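Local coordinates for protein imidazolonepropionase (Unidentified, PDB 2Q09) that catalyses hydrolysis of the ring carbon-nitrogen bond of imidazolone-5-propanoate to give N-formimidoyl-L-glutamate, the third step of histidine degradation, at residues A[70-75]-A[240-245]; A[142-147]-A[318-323]; A[174-179]-A[218-223]. All coordinates share one frame; numbering follows the deposited sequence.

Interaction 1 (A[70-75]-A[240-245]); sequences DCHTHL and KGHMDQ. With FE (Fe (III) ion), chain B; DI6 (3-[(4S)-2,5-dioxoimidazolidin-4-yl]propanoic acid), chain C.
His72 and His74 meet His242 through a shared iron(III) ion, a metal-centred contact at the C-terminal ends of strands 63-73 and 238-243 in the amidohydrolase TIM barrel. The first two form the family's His-X-His signature, and Asp317 adds a further ligand. All three histidines bind through NE2, that of His72 at 2.2 Å from iron, that of His74 at 2.1 Å and that of His242 at 2.3 Å. The shared metal explains why His72 NE2 and His242 NE2 lie 3.1 Å apart without bonding to each other. His72 puts an edge, led by CE1, over one face of the His242 ring, an offset edge-to-face pair with planes at 60°; His74 meets His242 rim to rim. With CG anti to the backbone N (chi1 -179°), His72 directs NE2 at the iron, while its ND1 is hydrogen-bonded to Asp264, which positions the ring. Beyond the iron, the amide of Gln245 pairs with the inhibitor ring: OE1 accepts from DI6 N1 at 2.9 Å, and NE2 donates almost straight (175°) to DI6 O2. Water 2 completes the modelled ligand set, its O 2.4 Å from iron. The cation would polarise this water, consistent with its use in hydrolysis.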
loop_
_atom_site.group_PDB
_atom_site.type_symbol
_atom_site.label_atom_id
_atom_site.label_comp_id
_atom_site.label_asym_id
_atom_site.label_seq_id
_atom_site.Cartn_x
_atom_site.Cartn_y
_atom_site.Cartn_z
ATOM N N ASP A 70 -0.191 -2.245 3.866
ATOM C CA ASP A 70 -0.767 -2.258 2.510
ATOM C C ASP A 70 -0.307 -0.934 1.898
ATOM O O ASP A 70 -0.920 0.113 2.120
ATOM C CB ASP A 70 -2.300 -2.311 2.594
ATOM C CG ASP A 70 -2.945 -2.818 1.319
ATOM O OD1 ASP A 70 -4.186 -2.941 1.317
ATOM O OD2 ASP A 70 -2.226 -3.097 0.334
ATOM N N CYS A 71 0.772 -0.989 1.126
ATOM C CA CYS A 71 1.385 0.209 0.564
ATOM C C CYS A 71 0.868 0.780 -0.751
ATOM O O CYS A 71 1.498 1.681 -1.306
ATOM C CB CYS A 71 2.898 -0.020 0.437
ATOM S SG CYS A 71 3.384 -1.328 -0.768
ATOM N N HIS A 72 -0.263 0.286 -1.243
ATOM C CA HIS A 72 -0.799 0.787 -2.501
ATOM C C HIS A 72 -2.307 0.603 -2.595
ATOM O O HIS A 72 -2.783 -0.459 -2.995
ATOM C CB HIS A 72 -0.109 0.068 -3.667
ATOM C CG HIS A 72 -0.556 0.524 -5.024
ATOM N ND1 HIS A 72 0.330 0.898 -6.009
ATOM C CD2 HIS A 72 -1.790 0.630 -5.572
ATOM C CE1 HIS A 72 -0.335 1.216 -7.105
ATOM N NE2 HIS A 72 -1.624 1.061 -6.867
ATOM N N THR A 73 -3.068 1.620 -2.196
ATOM C CA THR A 73 -4.517 1.519 -2.312
ATOM C C THR A 73 -5.168 2.800 -2.808
ATOM O O THR A 73 -4.575 3.879 -2.740
ATOM C CB THR A 73 -5.209 1.131 -0.976
ATOM O OG1 THR A 73 -5.518 2.313 -0.223
ATOM C CG2 THR A 73 -4.307 0.230 -0.140
ATOM N N HIS A 74 -6.384 2.643 -3.323
ATOM C CA HIS A 74 -7.213 3.738 -3.816
ATOM C C HIS A 74 -8.541 3.514 -3.085
ATOM O O HIS A 74 -9.591 3.641 -3.696
ATOM C CB HIS A 74 -7.515 3.605 -5.318
ATOM C CG HIS A 74 -6.312 3.554 -6.214
ATOM N ND1 HIS A 74 -6.019 4.558 -7.113
ATOM C CD2 HIS A 74 -5.403 2.576 -6.440
ATOM C CE1 HIS A 74 -4.989 4.197 -7.856
ATOM N NE2 HIS A 74 -4.595 2.997 -7.471
ATOM N N LEU A 75 -8.508 3.194 -1.793
ATOM C CA LEU A 75 -9.747 2.890 -1.076
ATOM C C LEU A 75 -10.744 4.027 -0.882
ATOM O O LEU A 75 -11.885 3.781 -0.476
ATOM C CB LEU A 75 -9.439 2.224 0.275
ATOM C CG LEU A 75 -8.789 3.008 1.414
ATOM C CD1 LEU A 75 -9.840 3.863 2.135
ATOM C CD2 LEU A 75 -8.170 2.003 2.396
ATOM N N LYS A 240 6.703 8.084 -6.628
ATOM C CA LYS A 240 6.479 6.678 -6.946
ATOM C C LYS A 240 5.658 6.684 -8.230
ATOM O O LYS A 240 5.354 7.752 -8.768
ATOM C CB LYS A 240 5.688 5.985 -5.833
ATOM C CG LYS A 240 4.233 6.433 -5.745
ATOM C CD LYS A 240 3.474 5.707 -4.644
ATOM C CE LYS A 240 4.000 6.107 -3.270
ATOM N NZ LYS A 240 3.229 5.457 -2.175
ATOM N N GLY A 241 5.296 5.511 -8.735
ATOM C CA GLY A 241 4.509 5.497 -9.954
ATOM C C GLY A 241 3.890 4.180 -10.375
ATOM O O GLY A 241 4.390 3.100 -10.045
ATOM N N HIS A 242 2.776 4.286 -11.095
ATOM C CA HIS A 242 2.086 3.120 -11.637
ATOM C C HIS A 242 2.836 2.853 -12.939
ATOM O O HIS A 242 2.559 3.489 -13.956
ATOM C CB HIS A 242 0.624 3.452 -11.954
ATOM C CG HIS A 242 -0.284 3.427 -10.763
ATOM N ND1 HIS A 242 -0.163 4.300 -9.705
ATOM C CD2 HIS A 242 -1.357 2.647 -10.489
ATOM C CE1 HIS A 242 -1.130 4.063 -8.830
ATOM N NE2 HIS A 242 -1.867 3.067 -9.283
HETATM N N MSE A 243 3.783 1.920 -12.912
HETATM C CA MSE A 243 4.588 1.642 -14.099
HETATM C C MSE A 243 4.453 0.282 -14.773
HETATM O O MSE A 243 4.180 -0.737 -14.130
HETATM C CB MSE A 243 6.067 1.851 -13.771
HETATM C CG MSE A 243 6.703 3.019 -14.498
HETATM SE SE MSE A 243 5.831 4.665 -14.046
HETATM C CE MSE A 243 6.612 4.909 -12.326
ATOM N N ASP A 244 4.654 0.298 -16.088
ATOM C CA ASP A 244 4.625 -0.902 -16.913
ATOM C C ASP A 244 3.464 -1.864 -16.685
ATOM O O ASP A 244 3.656 -3.083 -16.692
ATOM C CB ASP A 244 5.946 -1.660 -16.742
ATOM C CG ASP A 244 7.159 -0.793 -17.040
ATOM O OD1 ASP A 244 7.173 -0.135 -18.101
ATOM O OD2 ASP A 244 8.103 -0.775 -16.218
ATOM N N GLN A 245 2.265 -1.329 -16.482
ATOM C CA GLN A 245 1.103 -2.184 -16.274
ATOM C C GLN A 245 0.543 -2.676 -17.612
ATOM O O GLN A 245 0.172 -3.845 -17.741
ATOM C CB GLN A 245 0.013 -1.434 -15.495
ATOM C CG GLN A 245 -1.237 -2.259 -15.214
ATOM C CD GLN A 245 -2.329 -1.456 -14.519
ATOM O OE1 GLN A 245 -2.387 -0.233 -14.641
ATOM N NE2 GLN A 245 -3.209 -2.147 -13.800
HETATM FE FE FE B . -3.278 1.561 -8.200
HETATM N N1 DI6 C . -4.146 1.236 -12.904
HETATM C C2 DI6 C . -5.174 0.515 -12.408
HETATM O O2 DI6 C . -5.377 -0.676 -12.558
HETATM C C3 DI6 C . -6.037 1.513 -11.596
HETATM N N4 DI6 C . -5.302 2.784 -11.782
HETATM C C5 DI6 C . -4.222 2.525 -12.546
HETATM O O5 DI6 C . -3.400 3.370 -12.869
HETATM C C6 DI6 C . -7.455 1.577 -12.143
HETATM C C7 DI6 C . -8.346 2.553 -11.371
HETATM C C8 DI6 C . -9.792 2.651 -11.879
HETATM O O9 DI6 C . -10.633 3.170 -11.118
HETATM O O10 DI6 C . -10.101 2.218 -13.018
HETATM O O HOH W 1 2.051 2.833 -3.774
HETATM O O HOH W 2 -3.936 0.134 -10.067
#

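Interaction 2 (A[142-147]-A[318-323]); sequences SGYGLT and INPGTA. With DI6 (3-[(4S)-2,5-dioxoimidazolidin-4-yl]propanoic acid), chain C.
OD1 of Asn319, a residue whose CB lies against the hydroxyl of Tyr144, is gripped by two backbone NH groups further along its own loop. Thr322 N donates to Asn319 OD1 at 2.6 Å in a nearly straight bond (170°), closing an Asx motif, while Gly321 N adds a weak, bent one. The other end of the amide is used too: Asn319 ND2 gives a hydrogen to Thr322 OG1 at 2.9 Å, almost within the amide plane, and is also bonded to Asp317 O. A chi1 of 80° turns the amide back over its own loop, where OD1 meets the NH groups, and bonds at both ends fix its rotation. Thr322 OG1 in turn donates to DI6 O2 at 2.8 Å, so the loop positions the hydroxyl that holds the inhibitor ring. Tyr144 arrives from the opposite direction to Pro320 and touches it mainly through its outer end, OH being 3.3 Å from Pro320 CD. This phenol donates its hydrogen to the propionate oxygen DI6 O9 at 2.7 Å, and that oxygen lies at the edge of the Tyr144 ring. The two loops thus form a wall of the inhibitor pocket, probably also that of the substrate: Tyr144 bonds the acid tail, while 318-323 bonds the ring through Thr322 and lies alongside the tail at Asn319 and Gly321. Residues 142-147 run from strand 135-141 into helix 148-164, residues 318-323 lie between strand 312-314 and helix 328-339, and helix 104-113 touches both Tyr144 and Pro320 through Thr107.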
loop_
_atom_site.group_PDB
_atom_site.type_symbol
_atom_site.label_atom_id
_atom_site.label_comp_id
_atom_site.label_asym_id
_atom_site.label_seq_id
_atom_site.Cartn_x
_atom_site.Cartn_y
_atom_site.Cartn_z
ATOM N N SER A 142 -4.969 9.727 -3.921
ATOM C CA SER A 142 -6.051 10.597 -4.363
ATOM C C SER A 142 -6.235 10.073 -5.790
ATOM O O SER A 142 -6.180 8.864 -6.000
ATOM C CB SER A 142 -5.612 12.072 -4.343
ATOM O OG SER A 142 -4.465 12.304 -5.148
ATOM N N GLY A 143 -6.461 10.937 -6.769
ATOM C CA GLY A 143 -6.588 10.437 -8.128
ATOM C C GLY A 143 -7.975 10.258 -8.719
ATOM O O GLY A 143 -8.102 9.919 -9.894
ATOM N N TYR A 144 -9.017 10.446 -7.924
ATOM C CA TYR A 144 -10.378 10.330 -8.439
ATOM C C TYR A 144 -11.083 11.688 -8.379
ATOM O O TYR A 144 -12.309 11.770 -8.532
ATOM C CB TYR A 144 -11.178 9.286 -7.649
ATOM C CG TYR A 144 -10.749 7.855 -7.923
ATOM C CD1 TYR A 144 -10.608 7.392 -9.231
ATOM C CD2 TYR A 144 -10.497 6.963 -6.882
ATOM C CE1 TYR A 144 -10.227 6.081 -9.503
ATOM C CE2 TYR A 144 -10.117 5.641 -7.137
ATOM C CZ TYR A 144 -9.984 5.210 -8.452
ATOM O OH TYR A 144 -9.624 3.906 -8.709
ATOM N N GLY A 145 -10.294 12.742 -8.156
ATOM C CA GLY A 145 -10.847 14.084 -8.078
ATOM C C GLY A 145 -10.570 14.835 -9.369
ATOM O O GLY A 145 -11.470 15.413 -9.976
ATOM N N LEU A 146 -9.312 14.808 -9.794
ATOM C CA LEU A 146 -8.889 15.470 -11.023
ATOM C C LEU A 146 -9.246 16.963 -11.127
ATOM O O LEU A 146 -9.591 17.472 -12.205
ATOM C CB LEU A 146 -9.406 14.690 -12.240
ATOM C CG LEU A 146 -8.932 13.222 -12.268
ATOM C CD1 LEU A 146 -9.214 12.621 -13.643
ATOM C CD2 LEU A 146 -7.438 13.132 -11.967
ATOM N N THR A 147 -9.175 17.639 -9.982
ATOM C CA THR A 147 -9.377 19.089 -9.862
ATOM C C THR A 147 -8.565 19.373 -8.607
ATOM O O THR A 147 -8.339 18.461 -7.812
ATOM C CB THR A 147 -10.846 19.508 -9.586
ATOM O OG1 THR A 147 -11.184 19.213 -8.227
ATOM C CG2 THR A 147 -11.806 18.779 -10.531
ATOM N N ILE A 318 -6.518 -1.834 -3.744
ATOM C CA ILE A 318 -7.966 -1.615 -3.608
ATOM C C ILE A 318 -8.429 -0.423 -4.439
ATOM O O ILE A 318 -7.987 0.701 -4.208
ATOM C CB ILE A 318 -8.382 -1.328 -2.148
ATOM C CG1 ILE A 318 -8.081 -2.531 -1.261
ATOM C CG2 ILE A 318 -9.890 -0.989 -2.089
ATOM C CD1 ILE A 318 -8.326 -2.262 0.222
ATOM N N ASN A 319 -9.315 -0.668 -5.397
ATOM C CA ASN A 319 -9.833 0.405 -6.232
ATOM C C ASN A 319 -11.088 -0.101 -6.934
ATOM O O ASN A 319 -11.190 -1.291 -7.286
ATOM C CB ASN A 319 -8.764 0.886 -7.223
ATOM C CG ASN A 319 -8.640 -0.004 -8.433
ATOM O OD1 ASN A 319 -9.510 -0.009 -9.316
ATOM N ND2 ASN A 319 -7.551 -0.766 -8.488
ATOM N N PRO A 320 -12.058 0.802 -7.147
ATOM C CA PRO A 320 -13.335 0.478 -7.787
ATOM C C PRO A 320 -13.291 -0.008 -9.226
ATOM O O PRO A 320 -14.259 -0.601 -9.706
ATOM C CB PRO A 320 -14.123 1.777 -7.643
ATOM C CG PRO A 320 -13.068 2.803 -7.837
ATOM C CD PRO A 320 -11.927 2.261 -6.973
ATOM N N GLY A 321 -12.185 0.238 -9.912
ATOM C CA GLY A 321 -12.112 -0.172 -11.300
ATOM C C GLY A 321 -11.460 -1.501 -11.655
ATOM O O GLY A 321 -12.031 -2.280 -12.421
ATOM N N THR A 322 -10.277 -1.771 -11.104
ATOM C CA THR A 322 -9.541 -2.990 -11.436
ATOM C C THR A 322 -9.224 -3.947 -10.289
ATOM O O THR A 322 -8.675 -5.019 -10.526
ATOM C CB THR A 322 -8.210 -2.635 -12.101
ATOM O OG1 THR A 322 -7.404 -1.924 -11.157
ATOM C CG2 THR A 322 -8.434 -1.743 -13.326
ATOM N N ALA A 323 -9.541 -3.564 -9.060
ATOM C CA ALA A 323 -9.273 -4.440 -7.925
ATOM C C ALA A 323 -10.224 -4.130 -6.775
ATOM O O ALA A 323 -9.808 -3.612 -5.747
ATOM C CB ALA A 323 -7.821 -4.286 -7.471
HETATM N N1 DI6 C . -4.146 1.236 -12.904
HETATM C C2 DI6 C . -5.174 0.515 -12.408
HETATM O O2 DI6 C . -5.377 -0.676 -12.558
HETATM C C3 DI6 C . -6.037 1.513 -11.596
HETATM N N4 DI6 C . -5.302 2.784 -11.782
HETATM C C5 DI6 C . -4.222 2.525 -12.546
HETATM O O5 DI6 C . -3.400 3.370 -12.869
HETATM C C6 DI6 C . -7.455 1.577 -12.143
HETATM C C7 DI6 C . -8.346 2.553 -11.371
HETATM C C8 DI6 C . -9.792 2.651 -11.879
HETATM O O9 DI6 C . -10.633 3.170 -11.118
HETATM O O10 DI6 C . -10.101 2.218 -13.018
#

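Interaction 3 (A[174-179]-A[218-223]); sequences LAAHAV and IGFSLA. With DI6 (3-[(4S)-2,5-dioxoimidazolidin-4-yl]propanoic acid), chain C.
The Phe220 ring takes the methyl group of Ala176 over one face and the backbone of Ala178 at its edge. In the TIM barrel this joins the end of strand 168-176 to the loop that leads from strand 210-213 into helix 222-234. Ala176 CB sits 4.2 Å from the Phe220 ring centroid and 19° off the normal, a CH-pi contact displaced toward the rim. In-plane contact comes from Ala178 N, 3.3 Å from Phe220 CE2. Ala176 O, 3.2 Å from Phe220 CD2, is above the plane on the methyl side. Obliquely to the ring, Val179 CG2 packs against Phe220 CZ at 3.6 Å. An inverse gamma turn centred on Ala176 brings its methyl and the backbone that follows to the phenyl group. From the other segment, CB of Phe220 points toward 174-179, and CG, anti to the carbonyl carbon (chi1 -72°), carries the ring on to it. Gly219 and Phe220 form a classic beta bulge. Val191 of helix 187-204 also touches Phe220, so the ring lies between the strand end and that helix.

The same turn carries His177, whose side chain departs from Phe220 toward the bound inhibitor. Leu174 CD2 lies 3.6 Å above the centre of one face of the His177 ring, while the inhibitor approaches its edge. His177 ND1 is bonded to Gly143 O, which fixes how the imidazole is turned. That leaves the opposite nitrogen as an acceptor: DI6 N4 donates to His177 NE2 at 2.7 Å, with an N-H...N angle of 157°.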
loop_
_atom_site.group_PDB
_atom_site.type_symbol
_atom_site.label_atom_id
_atom_site.label_comp_id
_atom_site.label_asym_id
_atom_site.label_seq_id
_atom_site.Cartn_x
_atom_site.Cartn_y
_atom_site.Cartn_z
ATOM N N LEU A 174 -2.213 11.529 -6.328
ATOM C CA LEU A 174 -2.235 10.881 -7.633
ATOM C C LEU A 174 -3.120 11.662 -8.601
ATOM O O LEU A 174 -4.034 11.106 -9.209
ATOM C CB LEU A 174 -2.755 9.448 -7.494
ATOM C CG LEU A 174 -2.804 8.579 -8.756
ATOM C CD1 LEU A 174 -1.396 8.325 -9.273
ATOM C CD2 LEU A 174 -3.493 7.258 -8.436
ATOM N N ALA A 175 -2.858 12.959 -8.732
ATOM C CA ALA A 175 -3.638 13.803 -9.632
ATOM C C ALA A 175 -3.371 13.393 -11.077
ATOM O O ALA A 175 -4.216 13.581 -11.953
ATOM C CB ALA A 175 -3.277 15.273 -9.419
ATOM N N ALA A 176 -2.193 12.829 -11.319
ATOM C CA ALA A 176 -1.823 12.381 -12.661
ATOM C C ALA A 176 -2.265 10.932 -12.891
ATOM O O ALA A 176 -1.508 10.106 -13.391
ATOM C CB ALA A 176 -0.311 12.513 -12.862
ATOM N N HIS A 177 -3.507 10.635 -12.517
ATOM C CA HIS A 177 -4.075 9.296 -12.675
ATOM C C HIS A 177 -4.677 9.172 -14.069
ATOM O O HIS A 177 -4.754 8.084 -14.645
ATOM C CB HIS A 177 -5.169 9.080 -11.623
ATOM C CG HIS A 177 -5.534 7.645 -11.408
ATOM N ND1 HIS A 177 -6.524 7.261 -10.530
ATOM C CD2 HIS A 177 -5.025 6.503 -11.926
ATOM C CE1 HIS A 177 -6.607 5.942 -10.514
ATOM N NE2 HIS A 177 -5.708 5.457 -11.351
ATOM N N ALA A 178 -5.094 10.313 -14.602
ATOM C CA ALA A 178 -5.701 10.409 -15.919
ATOM C C ALA A 178 -5.939 11.892 -16.181
ATOM O O ALA A 178 -5.807 12.714 -15.277
ATOM C CB ALA A 178 -7.016 9.658 -15.944
ATOM N N VAL A 179 -6.275 12.235 -17.418
ATOM C CA VAL A 179 -6.535 13.623 -17.793
ATOM C C VAL A 179 -8.030 13.893 -17.623
ATOM O O VAL A 179 -8.868 13.200 -18.209
ATOM C CB VAL A 179 -6.135 13.891 -19.275
ATOM C CG1 VAL A 179 -6.566 15.281 -19.699
ATOM C CG2 VAL A 179 -4.625 13.738 -19.431
ATOM N N ILE A 218 -2.144 5.179 -22.457
ATOM C CA ILE A 218 -3.468 5.743 -22.220
ATOM C C ILE A 218 -3.434 6.535 -20.912
ATOM O O ILE A 218 -4.468 6.925 -20.372
ATOM C CB ILE A 218 -4.569 4.644 -22.147
ATOM C CG1 ILE A 218 -4.385 3.771 -20.908
ATOM C CG2 ILE A 218 -4.516 3.782 -23.390
ATOM C CD1 ILE A 218 -5.380 2.635 -20.784
ATOM N N GLY A 219 -2.221 6.767 -20.415
ATOM C CA GLY A 219 -2.035 7.516 -19.188
ATOM C C GLY A 219 -1.213 8.752 -19.488
ATOM O O GLY A 219 -1.563 9.531 -20.376
ATOM N N PHE A 220 -0.125 8.934 -18.753
ATOM C CA PHE A 220 0.745 10.082 -18.962
ATOM C C PHE A 220 2.075 9.615 -19.535
ATOM O O PHE A 220 2.596 8.575 -19.145
ATOM C CB PHE A 220 0.951 10.836 -17.644
ATOM C CG PHE A 220 -0.265 11.587 -17.196
ATOM C CD1 PHE A 220 -0.464 12.907 -17.583
ATOM C CD2 PHE A 220 -1.248 10.950 -16.447
ATOM C CE1 PHE A 220 -1.633 13.581 -17.240
ATOM C CE2 PHE A 220 -2.420 11.617 -16.099
ATOM C CZ PHE A 220 -2.611 12.934 -16.498
ATOM N N SER A 221 2.606 10.382 -20.479
ATOM C CA SER A 221 3.872 10.039 -21.118
ATOM C C SER A 221 5.038 10.157 -20.150
ATOM O O SER A 221 4.895 10.658 -19.035
ATOM C CB SER A 221 4.131 10.947 -22.320
ATOM O OG SER A 221 4.476 12.255 -21.899
ATOM N N LEU A 222 6.196 9.686 -20.595
ATOM C CA LEU A 222 7.411 9.732 -19.799
ATOM C C LEU A 222 7.788 11.196 -19.554
ATOM O O LEU A 222 8.208 11.567 -18.461
ATOM C CB LEU A 222 8.529 9.003 -20.548
ATOM C CG LEU A 222 9.837 8.680 -19.830
ATOM C CD1 LEU A 222 9.588 7.649 -18.729
ATOM C CD2 LEU A 222 10.834 8.142 -20.842
ATOM N N ALA A 223 7.622 12.027 -20.576
ATOM C CA ALA A 223 7.947 13.447 -20.468
ATOM C C ALA A 223 7.034 14.145 -19.463
ATOM O O ALA A 223 7.501 14.908 -18.625
ATOM C CB ALA A 223 7.835 14.115 -21.839
HETATM N N1 DI6 C . -4.146 1.236 -12.904
HETATM C C2 DI6 C . -5.174 0.515 -12.408
HETATM O O2 DI6 C . -5.377 -0.676 -12.558
HETATM C C3 DI6 C . -6.037 1.513 -11.596
HETATM N N4 DI6 C . -5.302 2.784 -11.782
HETATM C C5 DI6 C . -4.222 2.525 -12.546
HETATM O O5 DI6 C . -3.400 3.370 -12.869
HETATM C C6 DI6 C . -7.455 1.577 -12.143
HETATM C C7 DI6 C . -8.346 2.553 -11.371
HETATM C C8 DI6 C . -9.792 2.651 -11.879
HETATM O O9 DI6 C . -10.633 3.170 -11.118
HETATM O O10 DI6 C . -10.101 2.218 -13.018
#

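How the interactions relate
Interaction 1 is the deepest, its centre about 7 Å from the centre of the chain, and is ruled by metal coordination; interactions 2 and 3 lie further out and depend on loops that follow barrel strands. All are buried contacts, with partly exposed residues in both 2 and 3. In interaction 2 the segments touch by van der Waals packing, their hydrogen bonds running within one loop or to the inhibitor, whereas interaction 3 is apolar packing around one phenyl ring. All three reach the inhibitor and one another: His74 N is probably bonded to Ile318 O (1 and 2), Ser142 OG probably to Leu174 N (2 and 3), and the rings of His74 and His177 meet between 1 and 3.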